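Side-chain contacts in putative alpha KG dependent 2,4-D dioxygenase (Burkholderia xenovorans, PDB 5J92), which probably acts as a 2-oxoglutarate-dependent dioxygenase of the TfdA family and binds iron(II): residues R37-E40 with I41-A44; S181-A185 with G186-A190. All coordinates share one frame; numbering follows the deposited sequence.

Contact 1. Residues R37-E40 with I41-A44; sequences RIVE and IEQA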
loop_
_atom_site.group_PDB
_atom_site.type_symbol
_atom_site.label_atom_id
_atom_site.label_comp_id
_atom_site.label_asym_id
_atom_site.label_seq_id
_atom_site.Cartn_x
_atom_site.Cartn_y
_atom_site.Cartn_z
ATOM N N ARG A 37 -10.157 -0.098 -39.048
ATOM C CA ARG A 37 -10.570 -0.720 -37.793
ATOM C C ARG A 37 -9.488 -0.605 -36.728
ATOM O O ARG A 37 -9.790 -0.385 -35.549
ATOM C CB ARG A 37 -10.920 -2.185 -38.028
ATOM C CG ARG A 37 -12.366 -2.425 -38.404
ATOM C CD ARG A 37 -13.181 -2.732 -37.167
ATOM N NE ARG A 37 -14.478 -3.321 -37.485
ATOM C CZ ARG A 37 -15.608 -2.632 -37.553
ATOM N NH1 ARG A 37 -15.603 -1.321 -37.329
ATOM N NH2 ARG A 37 -16.746 -3.254 -37.838
ATOM N N ILE A 38 -8.220 -0.773 -37.119
ATOM C CA ILE A 38 -7.131 -0.647 -36.156
ATOM C C ILE A 38 -7.074 0.769 -35.614
ATOM O O ILE A 38 -6.889 0.978 -34.413
ATOM C CB ILE A 38 -5.796 -1.072 -36.796
ATOM C CG1 ILE A 38 -5.776 -2.590 -37.009
ATOM C CG2 ILE A 38 -4.633 -0.627 -35.953
ATOM C CD1 ILE A 38 -4.695 -3.054 -37.971
ATOM N N VAL A 39 -7.255 1.761 -36.486
ATOM C CA VAL A 39 -7.302 3.151 -36.042
ATOM C C VAL A 39 -8.458 3.369 -35.070
ATOM O O VAL A 39 -8.290 3.995 -34.017
ATOM C CB VAL A 39 -7.393 4.095 -37.252
ATOM C CG1 VAL A 39 -7.650 5.524 -36.792
ATOM C CG2 VAL A 39 -6.108 4.020 -38.070
ATOM N N GLU A 40 -9.651 2.861 -35.407
ATOM C CA GLU A 40 -10.799 3.022 -34.517
ATOM C C GLU A 40 -10.511 2.451 -33.133
ATOM O O GLU A 40 -10.828 3.083 -32.116
ATOM C CB GLU A 40 -12.045 2.358 -35.112
ATOM C CG GLU A 40 -12.731 3.155 -36.211
ATOM C CD GLU A 40 -13.917 2.421 -36.830
ATOM O OE1 GLU A 40 -13.880 1.172 -36.932
ATOM O OE2 GLU A 40 -14.891 3.099 -37.220
ATOM N N ILE A 41 -9.895 1.266 -33.070
ATOM C CA ILE A 41 -9.552 0.682 -31.776
ATOM C C ILE A 41 -8.569 1.584 -31.034
ATOM O O ILE A 41 -8.727 1.838 -29.833
ATOM C CB ILE A 41 -8.995 -0.746 -31.963
ATOM C CG1 ILE A 41 -10.107 -1.670 -32.503
ATOM C CG2 ILE A 41 -8.454 -1.287 -30.656
ATOM C CD1 ILE A 41 -9.661 -3.083 -32.773
ATOM N N GLU A 42 -7.551 2.098 -31.735
ATOM C CA GLU A 42 -6.633 3.039 -31.097
ATOM C C GLU A 42 -7.394 4.226 -30.514
ATOM O O GLU A 42 -7.190 4.601 -29.355
ATOM C CB GLU A 42 -5.571 3.513 -32.099
ATOM C CG GLU A 42 -4.625 2.395 -32.506
ATOM C CD GLU A 42 -3.545 2.823 -33.488
ATOM O OE1 GLU A 42 -3.781 3.745 -34.300
ATOM O OE2 GLU A 42 -2.463 2.206 -33.467
ATOM N N GLN A 43 -8.319 4.799 -31.286
ATOM C CA GLN A 43 -9.087 5.931 -30.776
ATOM C C GLN A 43 -9.916 5.525 -29.564
ATOM O O GLN A 43 -9.966 6.252 -28.566
ATOM C CB GLN A 43 -9.973 6.504 -31.878
ATOM C CG GLN A 43 -9.194 7.136 -33.019
ATOM C CD GLN A 43 -8.246 8.238 -32.562
ATOM O OE1 GLN A 43 -7.045 8.193 -32.838
ATOM N NE2 GLN A 43 -8.786 9.234 -31.861
ATOM N N ALA A 44 -10.547 4.352 -29.616
ATOM C CA ALA A 44 -11.314 3.879 -28.467
ATOM C C ALA A 44 -10.427 3.702 -27.237
ATOM O O ALA A 44 -10.867 3.959 -26.114
ATOM C CB ALA A 44 -12.031 2.569 -28.809
#
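The carbonyl oxygen of Val39 takes the amide of Gln43 in a hydrogen bond of 2.8 Å from Gln43 N to Val39 O. It is one of four successive i to i+4 bonds that define this piece as regular alpha-helix, part of helix 35-47 in the beta-alpha-beta unit with strands 21-25 and 50-53. The Gln43 side chain returns to the same oxygen: CG lies beside its own backbone N (chi1 -66°) and comes within 3.4 Å of Val39 O, a carbon-to-oxygen contact and not a polar bond. Glu42 repeats the pattern one residue earlier, its CG standing 3.3 Å from Ile38 O, while its extended chain carries the carboxylate on to a salt bridge from OE1 to Arg298. Ile41 does the same against Arg37 O, with CG1 at 3.3 Å, but from the face of the helix that packs on the sheet, where its side chain meets Leu51 and Phe53 of strand 50-53. The polar ends of Arg37 and Glu40 meet one turn apart and share a neighbour, for Ser10 OG hydrogen-bonds to Glu40 OE2 and more weakly to Arg37 NH1. Between the two side chains runs a salt bridge, Arg37 NH1 to the syn lone pair of Glu40 OE1 at 3.1 Å. The bond is bent, with an N-H...O angle of 141°, although that oxygen is only 5° out of the guanidinium plane.

Contact 2. Residues S181-A185 with G186-A190; sequences SRAAA and GFYDA
A Schellman motif closes helix 178-184 here, and Gly186 is the residue that turns the chain out of it. Its phi of 95° is the evidence, together with two amides folded back onto the last turn. Phe187 N donates to Arg182 O at 2.8 Å, and Gly186 N donates to Ala183 O at 2.9 Å. Both donors sit above the plane of the carbonyl they meet, the Gly186 amide much more steeply than that of Phe187. With no CB, Gly186 takes these backbone angles without crowding the Ala185 carbonyl oxygen.

Two aromatic side chains then fold back along different parts of the terminal turn. Phe187 has CG beside its own backbone N (chi1 -65°), which brings CD2 to 4.1 Å from Ala185 CB, and Arg182 O lies at the ring edge, near its plane. The arginine chain runs extended from CG to its guanidinium, where NH1 forms a salt bridge with Glu194 of the following helix.

The CD1 and CE1 atoms of Tyr188 meet the methyl of Ala183 obliquely, CE1 3.8 Å from Ala183 CB. Its hydroxyl is hydrogen-bonded to Glu231 of the second subunit, whose Pro232 also packs on Phe187, so the turn forms part of the subunit interface. Within the chain, Phe187 and Arg182 both touch Met113 of helix 110-117. Arg182 and Phe187, the two residues joined by the outer amide bond, also pack side chain to side chain, Arg182 CB to Phe187 CB at 4.1 Å. That contact, with the paired 6→1 and 5→2 amide bonds around a glycine of positive phi, is the signature of the Schellman C-cap.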
loop_
_atom_site.group_PDB
_atom_site.type_symbol
_atom_site.label_atom_id
_atom_site.label_comp_id
_atom_site.label_asym_id
_atom_site.label_seq_id
_atom_site.Cartn_x
_atom_site.Cartn_y
_atom_site.Cartn_z
ATOM N N SER A 181 12.883 -3.521 -7.492
ATOM C CA SER A 181 11.506 -3.938 -7.228
ATOM C C SER A 181 11.427 -5.430 -6.936
ATOM O O SER A 181 10.632 -5.861 -6.089
ATOM C CB SER A 181 10.587 -3.575 -8.401
ATOM O OG SER A 181 10.874 -4.363 -9.556
ATOM N N ARG A 182 12.239 -6.234 -7.621
ATOM C CA ARG A 182 12.296 -7.655 -7.300
ATOM C C ARG A 182 12.807 -7.872 -5.888
ATOM O O ARG A 182 12.270 -8.709 -5.149
ATOM C CB ARG A 182 13.179 -8.389 -8.309
ATOM C CG ARG A 182 12.547 -8.590 -9.672
ATOM C CD ARG A 182 13.520 -9.301 -10.573
ATOM N NE ARG A 182 13.050 -9.405 -11.949
ATOM C CZ ARG A 182 13.799 -9.896 -12.933
ATOM N NH1 ARG A 182 15.035 -10.309 -12.672
ATOM N NH2 ARG A 182 13.319 -9.970 -14.168
ATOM N N ALA A 183 13.847 -7.129 -5.491
ATOM C CA ALA A 183 14.370 -7.265 -4.134
ATOM C C ALA A 183 13.320 -6.886 -3.094
ATOM O O ALA A 183 13.214 -7.537 -2.048
ATOM C CB ALA A 183 15.629 -6.418 -3.970
ATOM N N ALA A 184 12.516 -5.851 -3.376
ATOM C CA ALA A 184 11.432 -5.484 -2.466
ATOM C C ALA A 184 10.397 -6.592 -2.350
ATOM O O ALA A 184 9.725 -6.708 -1.316
ATOM C CB ALA A 184 10.754 -4.190 -2.930
ATOM N N ALA A 185 10.241 -7.405 -3.394
ATOM C CA ALA A 185 9.357 -8.563 -3.332
ATOM C C ALA A 185 10.051 -9.804 -2.785
ATOM O O ALA A 185 9.432 -10.874 -2.733
ATOM C CB ALA A 185 8.776 -8.862 -4.713
ATOM N N GLY A 186 11.319 -9.691 -2.396
ATOM C CA GLY A 186 12.044 -10.802 -1.806
ATOM C C GLY A 186 12.887 -11.623 -2.759
ATOM O O GLY A 186 13.312 -12.724 -2.382
ATOM N N PHE A 187 13.132 -11.137 -3.977
ATOM C CA PHE A 187 13.924 -11.845 -4.974
ATOM C C PHE A 187 15.252 -11.126 -5.144
ATOM O O PHE A 187 15.280 -9.961 -5.552
ATOM C CB PHE A 187 13.195 -11.929 -6.317
ATOM C CG PHE A 187 11.937 -12.753 -6.280
ATOM C CD1 PHE A 187 11.988 -14.126 -6.453
ATOM C CD2 PHE A 187 10.703 -12.150 -6.109
ATOM C CE1 PHE A 187 10.830 -14.887 -6.422
ATOM C CE2 PHE A 187 9.542 -12.906 -6.090
ATOM C CZ PHE A 187 9.608 -14.268 -6.239
ATOM N N TYR A 188 16.347 -11.820 -4.847
ATOM C CA TYR A 188 17.666 -11.213 -4.869
ATOM C C TYR A 188 18.614 -11.902 -5.833
ATOM O O TYR A 188 19.722 -11.400 -6.048
ATOM C CB TYR A 188 18.282 -11.233 -3.463
ATOM C CG TYR A 188 17.370 -10.696 -2.390
ATOM C CD1 TYR A 188 17.302 -9.330 -2.139
ATOM C CD2 TYR A 188 16.570 -11.550 -1.628
ATOM C CE1 TYR A 188 16.466 -8.821 -1.158
ATOM C CE2 TYR A 188 15.726 -11.050 -0.642
ATOM C CZ TYR A 188 15.680 -9.682 -0.416
ATOM O OH TYR A 188 14.861 -9.157 0.555
ATOM N N ASP A 189 18.187 -12.983 -6.475
ATOM C CA ASP A 189 19.056 -13.770 -7.333
ATOM C C ASP A 189 18.916 -13.255 -8.756
ATOM O O ASP A 189 17.816 -13.261 -9.319
ATOM C CB ASP A 189 18.703 -15.255 -7.255
ATOM N N ALA A 190 20.018 -12.768 -9.316
ATOM C CA ALA A 190 20.036 -12.347 -10.706
ATOM C C ALA A 190 21.458 -12.429 -11.233
ATOM O O ALA A 190 22.398 -11.974 -10.576
ATOM C CB ALA A 190 19.495 -10.923 -10.872
#

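In the fold
Contacts 1 and 2 lie on opposite sides of the chain's centre, their own centres 38 Å apart and their nearest atoms about 28 Å apart, so neither touches the other. Both belong to the TauD/TfdA-type part of the chain. The 37-44 pair belongs to a helix beside the six-stranded mixed sheet and is remote from the iron. The 181-190 pair is closer to the metal site, which is formed by His122, Asp124 and His271. The side chain of Arg182, about 12 Å from the iron(II) ion, is not a ligand; that of Ala185 lies about 10 Å from the side chain of His122, which places the turn near the site. Only contact 2 meets the second subunit.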